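Side-chain contacts in anopheles Plasmodium-responsive Leucine-rich repeat protein 1B (Anopheles gambiae, PDB 4XGO), which probably acts with the related repeat protein LRIM1 in the mosquito's response to Plasmodium; this model holds its leucine-rich repeat domain: residues 110-115 against 136-141; 298-303 against 337-342. All coordinates share one frame; numbering follows the deposited sequence.

Both contacts belong to the leucine-rich repeat solenoid, but to different places along it. Contact 1 joins the loops that return from strand 99-101 to 123-125 and from 123-125 to 144-146; contact 2 sits at the C-terminal end, where strand 297-299, last of the parallel series, runs into the disulfide-bonded cap. The centres of contact 1 and contact 2 are about 49 Å apart, and they share no element. Contact 1 is partly buried, contact 2 buried throughout. Both rest on van der Waals packing: contact 2 is chiefly leucine on leucine, while contact 1 also sets a leucine methyl on an aspartate. Asp112 reaches His133, whereas several polar groups of contact 2, among them Ser301 OG, go to Asp324 and Asp326.

Contact 1 of 2, residues 110-115 against 136-141; sequences IEDDTF and LALIPS
Phe115 and Ile139 meet inside the leucine-rich repeat solenoid, on the side where the chain returns from one parallel strand to the next. The isoleucine comes in obliquely, and its CD1 lies 3.5 Å from Phe115 CD2. Its CG1 branch is anti to the carbonyl carbon (chi1 -43°), which sets CG1 toward the phenylalanine, and the extended chi2 of 161° carries CD1 on to the ring; CG1 itself rests 4.0 Å from Phe115 CB. The ring is also covered from within its own segment: the methyl Thr114 CG2 stands over the ring centre. Phe115 touches Leu121 and Leu124 as well, the latter on strand 123-125, so the phenylalanine continues the packing inward.

Nearer the surface, Leu138 leaves the short 3-10 turn of 136-138 and crosses Asp112 at about a right angle. One branch does the work, CD1 lying 3.6 Å from Asp112 CB and 3.5 Å from Asp112 O. The aspartate therefore offers its aliphatic carbon and backbone carbonyl to the leucine, while the carboxylate oxygen OD1 is hydrogen-bonded to His133, shortly before segment 136-141.

The loop at 111-114 is a type I beta turn, and Glu111 O is gripped twice, by the backbone N and the hydroxyl of Thr114, both arriving from the same face of the carbonyl plane. The hydroxyl bond, Thr114 OG1 to Glu111 O, is 2.7 Å long, with the donor tilted 26° from that plane.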
# COMPACT_ATOMS: atom_id res chain seq x y z
N ILE A 110 6.33 9.37 20.18
CA ILE A 110 7.74 9.23 20.52
C ILE A 110 7.96 10.00 21.79
O ILE A 110 7.84 11.23 21.79
CB ILE A 110 8.66 9.87 19.46
CG1 ILE A 110 8.45 9.25 18.09
CG2 ILE A 110 10.12 9.78 19.90
CD1 ILE A 110 8.78 7.79 17.98
N GLU A 111 8.29 9.31 22.88
CA GLU A 111 8.52 9.99 24.16
C GLU A 111 9.80 10.81 24.14
O GLU A 111 10.75 10.51 23.42
CB GLU A 111 8.54 9.01 25.33
CG GLU A 111 7.31 8.12 25.43
CD GLU A 111 6.00 8.89 25.51
OE1 GLU A 111 5.97 10.08 25.92
OE2 GLU A 111 4.99 8.28 25.16
N ASP A 112 9.82 11.86 24.96
CA ASP A 112 10.88 12.86 24.91
C ASP A 112 12.29 12.34 25.23
O ASP A 112 13.25 12.97 24.80
CB ASP A 112 10.53 14.05 25.80
CG ASP A 112 9.37 14.88 25.27
OD1 ASP A 112 8.81 14.57 24.18
OD2 ASP A 112 9.04 15.87 25.95
N ASP A 113 12.43 11.24 25.96
CA ASP A 113 13.76 10.69 26.28
C ASP A 113 14.28 9.65 25.25
O ASP A 113 15.39 9.14 25.37
CB ASP A 113 13.82 10.15 27.72
CG ASP A 113 12.87 8.98 27.99
OD1 ASP A 113 12.11 8.55 27.09
OD2 ASP A 113 12.88 8.50 29.15
N THR A 114 13.50 9.39 24.20
CA THR A 114 13.80 8.32 23.26
C THR A 114 15.20 8.50 22.65
O THR A 114 15.98 7.53 22.56
CB THR A 114 12.73 8.26 22.14
OG1 THR A 114 11.45 8.01 22.73
CG2 THR A 114 13.03 7.16 21.14
N PHE A 115 15.54 9.74 22.29
CA PHE A 115 16.78 10.03 21.58
C PHE A 115 17.83 10.77 22.42
O PHE A 115 18.71 11.45 21.88
CB PHE A 115 16.44 10.79 20.29
CG PHE A 115 15.59 10.00 19.33
CD1 PHE A 115 16.11 8.88 18.69
CD2 PHE A 115 14.28 10.37 19.07
CE1 PHE A 115 15.33 8.14 17.81
CE2 PHE A 115 13.50 9.63 18.20
CZ PHE A 115 14.03 8.51 17.57
N LEU A 136 10.95 16.94 18.11
CA LEU A 136 12.18 16.89 17.32
C LEU A 136 13.21 17.91 17.79
O LEU A 136 14.41 17.70 17.62
CB LEU A 136 11.88 17.14 15.83
CG LEU A 136 10.88 16.20 15.15
CD1 LEU A 136 10.40 16.80 13.82
CD2 LEU A 136 11.51 14.83 14.97
N ALA A 137 12.73 18.98 18.42
CA ALA A 137 13.60 20.08 18.86
C ALA A 137 14.58 19.67 19.95
O ALA A 137 15.59 20.33 20.17
CB ALA A 137 12.75 21.26 19.33
N LEU A 138 14.29 18.56 20.62
CA LEU A 138 15.21 17.95 21.57
C LEU A 138 16.44 17.30 20.95
O LEU A 138 17.38 16.96 21.67
CB LEU A 138 14.48 16.88 22.38
CG LEU A 138 13.57 17.44 23.47
CD1 LEU A 138 12.76 16.32 24.11
CD2 LEU A 138 14.41 18.19 24.51
N ILE A 139 16.45 17.11 19.63
CA ILE A 139 17.48 16.35 18.95
C ILE A 139 18.26 17.27 18.00
O ILE A 139 18.02 17.27 16.78
CB ILE A 139 16.83 15.19 18.16
CG1 ILE A 139 15.74 14.49 18.99
CG2 ILE A 139 17.88 14.19 17.68
CD1 ILE A 139 14.78 13.69 18.15
N PRO A 140 19.21 18.05 18.54
CA PRO A 140 19.92 19.06 17.73
C PRO A 140 20.88 18.53 16.65
O PRO A 140 21.29 19.30 15.77
CB PRO A 140 20.65 19.91 18.79
CG PRO A 140 20.77 19.04 19.97
CD PRO A 140 19.59 18.13 19.97
N SER A 141 21.18 17.24 16.69
CA SER A 141 22.02 16.62 15.68
C SER A 141 21.26 16.41 14.37
O SER A 141 21.87 16.14 13.34
CB SER A 141 22.57 15.27 16.19
OG SER A 141 21.54 14.42 16.68

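Contact 2 of 2, residues 298-303 against 337-342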
# COMPACT_ATOMS: atom_id res chain seq x y z
N LEU A 298 3.74 31.35 -17.03
CA LEU A 298 2.77 32.20 -16.35
C LEU A 298 1.43 31.55 -16.57
O LEU A 298 1.05 31.31 -17.72
CB LEU A 298 2.77 33.60 -16.96
CG LEU A 298 1.72 34.61 -16.48
CD1 LEU A 298 1.94 34.97 -15.02
CD2 LEU A 298 1.77 35.88 -17.32
N THR A 299 0.69 31.26 -15.50
CA THR A 299 -0.65 30.72 -15.68
C THR A 299 -1.70 31.72 -15.19
O THR A 299 -1.52 32.37 -14.16
CB THR A 299 -0.84 29.37 -14.99
OG1 THR A 299 -0.65 29.50 -13.57
CG2 THR A 299 0.14 28.35 -15.57
N LEU A 300 -2.75 31.86 -15.98
CA LEU A 300 -3.75 32.92 -15.80
C LEU A 300 -5.20 32.47 -15.91
O LEU A 300 -6.12 33.28 -15.70
CB LEU A 300 -3.52 34.00 -16.87
CG LEU A 300 -2.16 34.68 -16.89
CD1 LEU A 300 -2.07 35.60 -18.09
CD2 LEU A 300 -1.91 35.43 -15.59
N SER A 301 -5.44 31.20 -16.24
CA SER A 301 -6.80 30.76 -16.56
C SER A 301 -7.67 30.68 -15.31
O SER A 301 -7.15 30.72 -14.18
CB SER A 301 -6.81 29.41 -17.30
OG SER A 301 -6.30 28.38 -16.47
N HIS A 302 -8.98 30.60 -15.54
CA HIS A 302 -9.96 30.48 -14.47
C HIS A 302 -9.85 31.64 -13.47
O HIS A 302 -9.63 31.42 -12.27
CB HIS A 302 -9.84 29.13 -13.78
CG HIS A 302 -10.12 28.00 -14.70
ND1 HIS A 302 -11.37 27.42 -14.80
CD2 HIS A 302 -9.34 27.38 -15.62
CE1 HIS A 302 -11.34 26.47 -15.72
NE2 HIS A 302 -10.12 26.42 -16.23
N ASN A 303 -9.94 32.85 -14.02
CA ASN A 303 -10.00 34.07 -13.24
C ASN A 303 -11.22 34.89 -13.67
O ASN A 303 -12.21 34.30 -14.10
CB ASN A 303 -8.67 34.82 -13.31
CG ASN A 303 -7.66 34.30 -12.29
OD1 ASN A 303 -7.82 34.51 -11.09
ND2 ASN A 303 -6.65 33.59 -12.76
N HIS A 337 -6.57 35.79 -26.61
CA HIS A 337 -5.41 34.89 -26.57
C HIS A 337 -5.65 33.66 -25.70
O HIS A 337 -4.80 33.26 -24.89
CB HIS A 337 -4.14 35.63 -26.13
CG HIS A 337 -3.70 36.67 -27.11
ND1 HIS A 337 -3.96 38.01 -26.94
CD2 HIS A 337 -3.03 36.57 -28.28
CE1 HIS A 337 -3.46 38.69 -27.96
NE2 HIS A 337 -2.89 37.84 -28.79
N GLY A 338 -6.82 33.06 -25.86
CA GLY A 338 -7.16 31.84 -25.16
C GLY A 338 -7.64 31.99 -23.72
O GLY A 338 -7.89 30.98 -23.06
N LEU A 339 -7.77 33.23 -23.24
CA LEU A 339 -8.17 33.48 -21.84
C LEU A 339 -9.42 34.36 -21.78
O LEU A 339 -9.54 35.34 -22.52
CB LEU A 339 -7.03 34.17 -21.10
CG LEU A 339 -5.82 33.27 -20.85
CD1 LEU A 339 -4.56 34.11 -20.68
CD2 LEU A 339 -6.03 32.37 -19.64
N CYS A 340 -10.36 34.03 -20.89
CA CYS A 340 -11.63 34.75 -20.82
C CYS A 340 -11.47 36.14 -20.23
O CYS A 340 -10.76 36.31 -19.23
CB CYS A 340 -12.64 34.00 -19.96
SG CYS A 340 -13.06 32.41 -20.66
N CYS A 341 -12.13 37.12 -20.82
CA CYS A 341 -12.15 38.44 -20.24
C CYS A 341 -13.40 39.20 -20.65
O CYS A 341 -14.01 38.90 -21.68
CB CYS A 341 -10.89 39.22 -20.61
SG CYS A 341 -10.79 39.67 -22.38
N LYS A 342 -13.74 40.19 -19.84
CA LYS A 342 -14.92 41.02 -20.08
C LYS A 342 -14.47 42.43 -20.42
O LYS A 342 -13.58 42.98 -19.77
CB LYS A 342 -15.78 41.04 -18.82
CG LYS A 342 -17.07 41.85 -18.92
CD LYS A 342 -17.80 41.78 -17.60
CE LYS A 342 -19.13 42.52 -17.64
NZ LYS A 342 -19.59 42.78 -16.24
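Leu339 and Leu300 each hold CG anti to the carbonyl carbon (chi1 -70° for Leu339), and these torsions help turn the two side chains into one another at about a right angle where the last strand of the leucine-rich repeat solenoid meets its C-terminal cap. Leu339 divides its branches between two neighbours. CD1 packs on Leu300, 3.9 Å from Leu300 CD1, with Leu300 CB close by. CD2 instead lies against the backbone beyond, 3.6 Å from Ser301 CA and just as near to Ser301 N, so CD1 meets the Leu300 side chain and CD2 chiefly the main chain at Ser301.

Leu310 and Phe314 of helix 307-316 also touch Leu339, and Leu313 touches Leu300, so the helix adds to the apolar surroundings. The cap is cross-linked on the same strand: Cys340 pairs with Cys329, and Cys341 with Cys307 at the start of the helix. Ser301 gives its hydroxyl a partner in Asp324, while its CB stays 3.9 Å from Leu339 CD2.

Leu300 O, beside this packing, takes bonds from Trp305 NE1 and from the side-chain amide ND2 of Asn303, which also bonds Leu279 O. Asn303 ND2 to Leu300 O is 3.0 Å and nearly straight at 172°, yet the donor stands 67° above the carbonyl plane, while Leu300 O lies in the plane of the Asn303 amide.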